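Side-chain contacts in esterase YbfF (Escherichia coli, PDB 3BF7), which probably hydrolyses ester and thioester bonds, using an alpha/beta-hydrolase core carrying a helical cap: residues L32-L35 against A36-L39; M67-D70 against L71-T74; D180-P183 against H184-W188. The protein carries 1 engineered substitution. All coordinates share one frame; numbering follows the deposited sequence.

Interaction 1. Residues L32-L35 against A36-L39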
ATOM      1  N   LEU A  32       4.919   0.394  -6.000  1.00  8.51           N
ATOM      2  CA  LEU A  32       6.080   0.527  -5.122  1.00  8.85           C
ATOM      3  C   LEU A  32       7.327   0.008  -5.831  1.00  8.81           C
ATOM      4  O   LEU A  32       8.342  -0.283  -5.195  1.00  8.89           O
ATOM      5  CB  LEU A  32       5.861  -0.219  -3.802  1.00  9.49           C
ATOM      6  CG  LEU A  32       4.992   0.494  -2.758  1.00 11.84           C
ATOM      7  CD1 LEU A  32       3.598   0.750  -3.304  1.00 15.84           C
ATOM      8  CD2 LEU A  32       4.922  -0.353  -1.496  1.00 13.86           C
ATOM      9  N   GLY A  33       7.242  -0.092  -7.154  1.00  8.86           N
ATOM     10  CA  GLY A  33       8.367  -0.563  -7.942  1.00  9.85           C
ATOM     11  C   GLY A  33       9.608   0.289  -7.748  1.00  9.71           C
ATOM     12  O   GLY A  33      10.728  -0.222  -7.787  1.00  9.56           O
ATOM     13  N   VAL A  34       9.424   1.589  -7.537  1.00  9.32           N
ATOM     14  CA  VAL A  34      10.560   2.477  -7.338  1.00 10.06           C
ATOM     15  C   VAL A  34      11.363   2.040  -6.112  1.00  9.65           C
ATOM     16  O   VAL A  34      12.589   2.168  -6.085  1.00 10.45           O
ATOM     17  CB  VAL A  34      10.105   3.951  -7.182  1.00 10.41           C
ATOM     18  CG1 VAL A  34       9.200   4.106  -5.966  1.00 11.27           C
ATOM     19  CG2 VAL A  34      11.320   4.857  -7.072  1.00 12.48           C
ATOM     20  N   LEU A  35      10.679   1.511  -5.101  1.00  9.21           N
ATOM     21  CA  LEU A  35      11.370   1.043  -3.905  1.00  9.28           C
ATOM     22  C   LEU A  35      12.006  -0.318  -4.185  1.00  9.02           C
ATOM     23  O   LEU A  35      13.139  -0.578  -3.777  1.00  9.88           O
ATOM     24  CB  LEU A  35      10.393   0.943  -2.726  1.00  9.76           C
ATOM     25  CG  LEU A  35       9.638   2.227  -2.361  1.00  9.41           C
ATOM     26  CD1 LEU A  35       8.773   1.983  -1.127  1.00  9.37           C
ATOM     27  CD2 LEU A  35      10.623   3.357  -2.113  1.00 10.21           C
ATOM     28  N   ALA A  36      11.279  -1.176  -4.893  1.00  9.69           N
ATOM     29  CA  ALA A  36      11.760  -2.511  -5.233  1.00 10.51           C
ATOM     30  C   ALA A  36      13.038  -2.485  -6.065  1.00 10.11           C
ATOM     31  O   ALA A  36      13.933  -3.307  -5.864  1.00 10.59           O
ATOM     32  CB  ALA A  36      10.676  -3.275  -5.984  1.00 13.03           C
ATOM     33  N   ARG A  37      13.120  -1.546  -7.002  1.00  9.57           N
ATOM     34  CA  ARG A  37      14.291  -1.455  -7.862  1.00 10.65           C
ATOM     35  C   ARG A  37      15.571  -1.182  -7.080  1.00  9.98           C
ATOM     36  O   ARG A  37      16.663  -1.543  -7.520  1.00 10.72           O
ATOM     37  CB  ARG A  37      14.074  -0.393  -8.945  1.00 11.34           C
ATOM     38  CG  ARG A  37      13.041  -0.816  -9.990  1.00 13.33           C
ATOM     39  CD  ARG A  37      13.028   0.113 -11.194  1.00 14.05           C
ATOM     40  NE  ARG A  37      12.404   1.405 -10.922  1.00 15.06           N
ATOM     41  CZ  ARG A  37      11.091   1.612 -10.873  1.00 15.11           C
ATOM     42  NH1 ARG A  37      10.244   0.610 -11.076  1.00 16.61           N
ATOM     43  NH2 ARG A  37      10.623   2.830 -10.637  1.00 17.27           N
ATOM     44  N   ASP A  38      15.443  -0.552  -5.918  1.00  9.81           N
ATOM     45  CA  ASP A  38      16.609  -0.270  -5.093  1.00 10.23           C
ATOM     46  C   ASP A  38      16.858  -1.402  -4.102  1.00  9.33           C
ATOM     47  O   ASP A  38      17.988  -1.861  -3.932  1.00  9.87           O
ATOM     48  CB  ASP A  38      16.420   1.050  -4.338  1.00 10.56           C
ATOM     49  CG  ASP A  38      17.585   1.371  -3.430  1.00 14.14           C
ATOM     50  OD1 ASP A  38      17.618   0.849  -2.296  1.00 12.74           O
ATOM     51  OD2 ASP A  38      18.475   2.138  -3.859  1.00 18.24           O
ATOM     52  N   LEU A  39      15.793  -1.866  -3.463  1.00  9.14           N
ATOM     53  CA  LEU A  39      15.912  -2.919  -2.468  1.00  9.41           C
ATOM     54  C   LEU A  39      16.309  -4.290  -3.019  1.00  8.89           C
ATOM     55  O   LEU A  39      16.818  -5.127  -2.277  1.00  9.32           O
ATOM     56  CB  LEU A  39      14.606  -3.011  -1.675  1.00  8.88           C
ATOM     57  CG  LEU A  39      14.296  -1.738  -0.873  1.00  9.22           C
ATOM     58  CD1 LEU A  39      12.858  -1.760  -0.384  1.00  9.38           C
ATOM     59  CD2 LEU A  39      15.269  -1.615   0.297  1.00 11.05           C
TER

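Interaction 2. Residues M67-D70 against L71-T74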
ATOM      1  N   MET A  67      -7.124  -9.183   4.218  1.00  8.25           N
ATOM      2  CA  MET A  67      -5.947  -8.783   3.459  1.00  7.51           C
ATOM      3  C   MET A  67      -4.677  -9.304   4.132  1.00  7.04           C
ATOM      4  O   MET A  67      -3.714  -9.657   3.457  1.00  7.89           O
ATOM      5  CB  MET A  67      -5.904  -7.260   3.306  1.00  7.37           C
ATOM      6  CG  MET A  67      -6.929  -6.736   2.304  1.00  8.63           C
ATOM      7  SD  MET A  67      -6.828  -4.959   1.986  1.00  8.94           S
ATOM      8  CE  MET A  67      -8.292  -4.379   2.831  1.00  8.72           C
ATOM      9  N   ALA A  68      -4.683  -9.361   5.460  1.00  7.27           N
ATOM     10  CA  ALA A  68      -3.527  -9.868   6.195  1.00  8.19           C
ATOM     11  C   ALA A  68      -3.380 -11.363   5.911  1.00  8.28           C
ATOM     12  O   ALA A  68      -2.278 -11.856   5.678  1.00  9.06           O
ATOM     13  CB  ALA A  68      -3.706  -9.627   7.691  1.00  9.35           C
ATOM     14  N   GLN A  69      -4.498 -12.083   5.928  1.00  8.72           N
ATOM     15  CA  GLN A  69      -4.475 -13.516   5.652  1.00  9.67           C
ATOM     16  C   GLN A  69      -3.956 -13.769   4.239  1.00  8.56           C
ATOM     17  O   GLN A  69      -3.240 -14.743   4.000  1.00  9.13           O
ATOM     18  CB  GLN A  69      -5.874 -14.117   5.790  1.00 11.86           C
ATOM     19  CG  GLN A  69      -5.927 -15.606   5.476  1.00 17.42           C
ATOM     20  CD  GLN A  69      -5.188 -16.441   6.499  1.00 20.17           C
ATOM     21  OE1 GLN A  69      -5.494 -16.394   7.691  1.00 23.04           O
ATOM     22  NE2 GLN A  69      -4.210 -17.215   6.040  1.00 22.66           N
ATOM     23  N   ASP A  70      -4.328 -12.904   3.300  1.00  7.80           N
ATOM     24  CA  ASP A  70      -3.861 -13.052   1.924  1.00  7.63           C
ATOM     25  C   ASP A  70      -2.333 -13.020   1.910  1.00  7.69           C
ATOM     26  O   ASP A  70      -1.697 -13.747   1.149  1.00  7.97           O
ATOM     27  CB  ASP A  70      -4.379 -11.916   1.036  1.00  7.53           C
ATOM     28  CG  ASP A  70      -5.875 -11.975   0.795  1.00  7.72           C
ATOM     29  OD1 ASP A  70      -6.410 -10.969   0.286  1.00  8.93           O
ATOM     30  OD2 ASP A  70      -6.516 -13.010   1.095  1.00  8.95           O
ATOM     31  N   LEU A  71      -1.747 -12.159   2.739  1.00  7.47           N
ATOM     32  CA  LEU A  71      -0.297 -12.058   2.804  1.00  7.66           C
ATOM     33  C   LEU A  71       0.286 -13.362   3.345  1.00  8.61           C
ATOM     34  O   LEU A  71       1.302 -13.845   2.848  1.00  8.43           O
ATOM     35  CB  LEU A  71       0.120 -10.859   3.669  1.00  8.19           C
ATOM     36  CG  LEU A  71      -0.285  -9.481   3.112  1.00  7.59           C
ATOM     37  CD1 LEU A  71       0.128  -8.381   4.078  1.00  9.22           C
ATOM     38  CD2 LEU A  71       0.364  -9.256   1.752  1.00  9.02           C
ATOM     39  N   VAL A  72      -0.359 -13.943   4.354  1.00  8.66           N
ATOM     40  CA  VAL A  72       0.112 -15.210   4.908  1.00  9.98           C
ATOM     41  C   VAL A  72       0.012 -16.309   3.846  1.00  9.33           C
ATOM     42  O   VAL A  72       0.950 -17.085   3.655  1.00 10.13           O
ATOM     43  CB  VAL A  72      -0.719 -15.641   6.139  1.00 10.80           C
ATOM     44  CG1 VAL A  72      -0.284 -17.025   6.604  1.00 13.48           C
ATOM     45  CG2 VAL A  72      -0.542 -14.636   7.264  1.00 12.14           C
ATOM     46  N   ASP A  73      -1.120 -16.370   3.152  1.00  9.82           N
ATOM     47  CA  ASP A  73      -1.317 -17.382   2.119  1.00 10.35           C
ATOM     48  C   ASP A  73      -0.292 -17.238   1.005  1.00 10.56           C
ATOM     49  O   ASP A  73       0.154 -18.230   0.422  1.00 10.70           O
ATOM     50  CB  ASP A  73      -2.719 -17.286   1.516  1.00 10.74           C
ATOM     51  CG  ASP A  73      -3.810 -17.646   2.501  1.00 11.72           C
ATOM     52  OD1 ASP A  73      -3.534 -18.405   3.451  1.00 12.87           O
ATOM     53  OD2 ASP A  73      -4.950 -17.180   2.310  1.00 12.45           O
ATOM     54  N   THR A  74       0.074 -15.997   0.708  1.00  9.95           N
ATOM     55  CA  THR A  74       1.043 -15.721  -0.338  1.00 10.95           C
ATOM     56  C   THR A  74       2.437 -16.162   0.106  1.00 11.28           C
ATOM     57  O   THR A  74       3.189 -16.744  -0.679  1.00 11.55           O
ATOM     58  CB  THR A  74       1.014 -14.224  -0.713  1.00 11.09           C
ATOM     59  OG1 THR A  74      -0.283 -13.898  -1.228  1.00 10.77           O
ATOM     60  CG2 THR A  74       2.066 -13.907  -1.766  1.00 12.10           C
TER

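Interaction 3. Residues D180-P183 against H184-W188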
ATOM      1  N   ASP A 180     -18.486  -0.607  -2.349  1.00  9.25           N
ATOM      2  CA  ASP A 180     -19.286  -1.249  -1.318  1.00  9.41           C
ATOM      3  C   ASP A 180     -18.546  -1.412   0.007  1.00  9.38           C
ATOM      4  O   ASP A 180     -19.119  -1.214   1.079  1.00  9.78           O
ATOM      5  CB  ASP A 180     -19.746  -2.622  -1.804  1.00 10.15           C
ATOM      6  CG  ASP A 180     -20.619  -3.325  -0.795  1.00 11.70           C
ATOM      7  OD1 ASP A 180     -21.771  -2.886  -0.601  1.00 13.26           O
ATOM      8  OD2 ASP A 180     -20.151  -4.306  -0.186  1.00 11.83           O
ATOM      9  N   GLN A 181     -17.267  -1.761  -0.071  1.00  8.76           N
ATOM     10  CA  GLN A 181     -16.459  -1.993   1.117  1.00  8.31           C
ATOM     11  C   GLN A 181     -15.646  -0.785   1.566  1.00  7.79           C
ATOM     12  O   GLN A 181     -14.859  -0.880   2.506  1.00  7.60           O
ATOM     13  CB  GLN A 181     -15.519  -3.173   0.855  1.00  8.40           C
ATOM     14  CG  GLN A 181     -16.250  -4.454   0.492  1.00  9.08           C
ATOM     15  CD  GLN A 181     -16.874  -5.111   1.697  1.00 10.09           C
ATOM     16  OE1 GLN A 181     -16.178  -5.720   2.506  1.00  9.62           O
ATOM     17  NE2 GLN A 181     -18.190  -4.980   1.836  1.00 11.48           N
ATOM     18  N   TYR A 182     -15.853   0.354   0.916  1.00  7.54           N
ATOM     19  CA  TYR A 182     -15.093   1.557   1.240  1.00  7.23           C
ATOM     20  C   TYR A 182     -14.973   1.896   2.726  1.00  7.19           C
ATOM     21  O   TYR A 182     -13.882   2.212   3.199  1.00  7.18           O
ATOM     22  CB  TYR A 182     -15.661   2.759   0.486  1.00  7.25           C
ATOM     23  CG  TYR A 182     -14.795   3.991   0.599  1.00  7.02           C
ATOM     24  CD1 TYR A 182     -13.631   4.125  -0.159  1.00  7.13           C
ATOM     25  CD2 TYR A 182     -15.127   5.012   1.484  1.00  7.61           C
ATOM     26  CE1 TYR A 182     -12.816   5.249  -0.039  1.00  7.34           C
ATOM     27  CE2 TYR A 182     -14.320   6.141   1.615  1.00  7.81           C
ATOM     28  CZ  TYR A 182     -13.168   6.252   0.853  1.00  7.34           C
ATOM     29  OH  TYR A 182     -12.376   7.370   0.997  1.00  7.42           O
ATOM     30  N   PRO A 183     -16.081   1.838   3.487  1.00  7.26           N
ATOM     31  CA  PRO A 183     -15.969   2.167   4.912  1.00  8.33           C
ATOM     32  C   PRO A 183     -14.952   1.310   5.664  1.00  8.52           C
ATOM     33  O   PRO A 183     -14.341   1.768   6.629  1.00  8.09           O
ATOM     34  CB  PRO A 183     -17.388   1.948   5.432  1.00 10.15           C
ATOM     35  CG  PRO A 183     -18.237   2.261   4.237  1.00 12.76           C
ATOM     36  CD  PRO A 183     -17.485   1.579   3.117  1.00  8.69           C
ATOM     37  N   HIS A 184     -14.781   0.066   5.225  1.00  7.68           N
ATOM     38  CA  HIS A 184     -13.844  -0.838   5.879  1.00  8.11           C
ATOM     39  C   HIS A 184     -12.414  -0.543   5.461  1.00  8.37           C
ATOM     40  O   HIS A 184     -11.473  -0.836   6.195  1.00 10.76           O
ATOM     41  CB  HIS A 184     -14.184  -2.291   5.545  1.00  8.87           C
ATOM     42  CG  HIS A 184     -15.614  -2.641   5.796  1.00  9.33           C
ATOM     43  ND1 HIS A 184     -16.273  -2.291   6.953  1.00 10.40           N
ATOM     44  CD2 HIS A 184     -16.516  -3.302   5.032  1.00 10.88           C
ATOM     45  CE1 HIS A 184     -17.522  -2.718   6.894  1.00 10.91           C
ATOM     46  NE2 HIS A 184     -17.695  -3.335   5.738  1.00 12.03           N
ATOM     47  N   ILE A 185     -12.252   0.037   4.279  1.00  8.03           N
ATOM     48  CA  ILE A 185     -10.925   0.363   3.773  1.00  8.29           C
ATOM     49  C   ILE A 185     -10.386   1.624   4.456  1.00  8.16           C
ATOM     50  O   ILE A 185      -9.230   1.659   4.884  1.00  8.25           O
ATOM     51  CB  ILE A 185     -10.971   0.525   2.238  1.00  7.97           C
ATOM     52  CG1 ILE A 185     -11.403  -0.806   1.604  1.00  9.25           C
ATOM     53  CG2 ILE A 185      -9.606   0.952   1.703  1.00  9.24           C
ATOM     54  CD1 ILE A 185     -11.717  -0.724   0.126  1.00 10.18           C
ATOM     55  N   VAL A 186     -11.214   2.659   4.569  1.00  8.26           N
ATOM     56  CA  VAL A 186     -10.782   3.874   5.254  1.00  8.65           C
ATOM     57  C   VAL A 186     -10.872   3.616   6.756  1.00  6.88           C
ATOM     58  O   VAL A 186     -10.293   4.347   7.567  1.00  7.33           O
ATOM     59  CB  VAL A 186     -11.670   5.087   4.891  1.00 11.17           C
ATOM     60  CG1 VAL A 186     -11.552   5.377   3.414  1.00 14.99           C
ATOM     61  CG2 VAL A 186     -13.114   4.823   5.266  1.00 14.03           C
ATOM     62  N   GLY A 187     -11.601   2.558   7.105  1.00  6.93           N
ATOM     63  CA  GLY A 187     -11.785   2.173   8.490  1.00  7.38           C
ATOM     64  C   GLY A 187     -10.629   1.378   9.064  1.00  7.60           C
ATOM     65  O   GLY A 187      -9.545   1.296   8.478  1.00  7.54           O
ATOM     66  N   TRP A 188     -10.866   0.768  10.218  1.00  8.22           N
ATOM     67  CA  TRP A 188      -9.814   0.023  10.890  1.00  7.83           C
ATOM     68  C   TRP A 188     -10.360  -0.812  12.034  1.00  9.08           C
ATOM     69  O   TRP A 188     -11.399  -0.491  12.603  1.00  9.71           O
ATOM     70  CB  TRP A 188      -8.784   1.014  11.445  1.00  7.05           C
ATOM     71  CG  TRP A 188      -7.625   0.383  12.140  1.00  6.82           C
ATOM     72  CD1 TRP A 188      -7.293   0.497  13.460  1.00  6.97           C
ATOM     73  CD2 TRP A 188      -6.632  -0.458  11.548  1.00  6.54           C
ATOM     74  NE1 TRP A 188      -6.150  -0.218  13.726  1.00  7.18           N
ATOM     75  CE2 TRP A 188      -5.721  -0.811  12.568  1.00  6.36           C
ATOM     76  CE3 TRP A 188      -6.419  -0.940  10.251  1.00  7.58           C
ATOM     77  CZ2 TRP A 188      -4.620  -1.635  12.333  1.00  7.25           C
ATOM     78  CZ3 TRP A 188      -5.325  -1.760  10.016  1.00  8.46           C
ATOM     79  CH2 TRP A 188      -4.435  -2.096  11.053  1.00  7.39           C
TER
HETATM   80  O   HOH W   1     -19.889  -4.436   4.559  1.00 47.28           O

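Interaction 1. Residues L32-L35 against A36-L39
R37 folds back over the G33-V34 peptide because its CG leaves beside its own backbone N (chi1 -70°) and the otherwise extended chain then bends at chi3 (-74°). The bend lays one face of the guanidinium over the first turn of helix 33-39. The evidence is a pair of close approaches: NH2 stands 3.3 Å from V34 CA, and NH1 is 3.4 Å from the carbonyl carbon C of G33. G33 O lies over that same face, toward the rim of the group, and the angle to NH1 is too poor for a hydrogen bond. Instead G33 O accepts a short bond from R37 N at 2.8 Å. G33 leaves room for this, since a beta carbon there would lie only 3.0 Å from R37 NH1.

On L39 the CG also sits beside the backbone N (chi1 -63°), which turns its CD1 branch back to 4.3 Å from L35 CB, an apolar contact along one side of the helix. L35 O takes two donors: L39 N at 3.0 Å, nearly in line with the carbonyl, and D38 N from well above the carbonyl plane. D38 sends its carboxylate away, to a salt bridge with R249.

Helix 33-39 is the helix of the beta-alpha-beta unit with strands 19-22 and 45-48; L35 packs on L245 of helix 241-253, A36 and L39 on the strands.

Chemically, the carbonyls of L32 and L35 each take two donors and that of G33 takes R37 N, while the arginine contributes flat van der Waals cover, its guanidinium N-H groups giving no hydrogen bond to G33 O.

Interaction 2. Residues M67-D70 against L71-T74
Q69 and D73, one helical turn apart, meet obliquely on the flank of helix 64-78, with the amide and carboxylate planes turned 35° from each other. The link is a hydrogen bond from Q69 NE2 to D73 OD1 at 2.9 Å. NE2 comes from above the carboxylate plane, while OD1 lies close to the plane of the amide. Q69 reaches it by a bend: CG lies anti to the backbone N, then chi2 of 68° swings the amide along the helix toward D73. On the way Q69 NE2 also passes 3.8 Å from V72 CB.

D73 OD2, the other oxygen, is held by the amino group of M1. An alanine in place of D73 would probably leave both the Q69 amide and the M1 amino group without this acceptor, and set the amide free to turn.

On the next flank T74 turns its hydroxyl back on the helix. T74 OG1 donates to D70 O at 2.8 Å, while T74 N reaches the same oxygen at 2.9 Å; the two donors come from opposite faces of the carbonyl plane. The hydroxyl is held from outside too, by L3 N. The D70 carboxylate is engaged by R51 and, like D73, by M1 N. D70 OD2 and D73 OD2 lie 4.6 Å apart, and the shared amino group between like charges probably eases their repulsion.

Elsewhere on the helix, M67, A68, Q69 and V72 lean on helix 90-101 through A94, L98 and L101, while D70, D73 and T74 fasten it to the N-terminal residues just ahead of strand 5-8.

Interaction 3. Residues D180-P183 against H184-W188
Q181, which closes helix 175-180 and N-caps helix 182-186, reaches across to H184 with its amide. Its NE2 is held by the preceding D180, donating to D180 OD2 at 2.9 Å and meeting the carboxylate from above its plane. With CG beside the backbone N and a bend at chi2 (-76°), Q181 brings OE1 to 3.5 Å from H184 CD2, at the edge of the imidazole. The amide and ring planes stand 62° apart, so the groups meet at an edge and do not stack. One water joins their far ends, 2.7 Å from H184 NE2 and only weakly bound by Q181 NE2, while OE1 accepts from M62 N. The carbonyl of Q181 takes two donors, H184 N at 2.9 Å and, in its plane, I185 N at 3.3 Å.

Y182 has its CG anti to the backbone N, and V186 CG1 is modelled over one face of its ring, at a doubtful separation. The ring's hydroxyl bonds to H124 and to R123 N. Y182 O accepts V186 N at 3.0 Å, almost straight.

P183 stands in the first turn, where its lack of an N-H costs no helical bond. V186 CG2 packs 3.6 Å from P183 O.

Two helices thus follow each other across a one-residue break at Q181, with that residue ending the first and capping the second. The side chain of I185 lies near, without touching, the residues of a probable Ser-His-Asp triad, a position consistent with the wall of a cap-bounded crevice in an alpha/beta hydrolase.

How the interactions relate
Along the chain the three contacts come in series. Interactions 1 and 2 belong to the alpha/beta-hydrolase core: helix 33-39 connects the parallel strands 19-22 and 45-48 and packs on helix 241-253, while helix 64-78 packs on helix 90-101. Their centres are 21 Å apart, and in this fold such helices usually cover opposite faces of the central sheet. Interaction 3, on helix 182-186, lies 28 Å from interaction 1 between centres, across the middle of the chain. It is closer to interaction 2, with nearest atoms about 5 Å apart, and M62 touches both M67 and I185. Two contacts thus lie within helices of the core, and the third probably borders the active-site crevice.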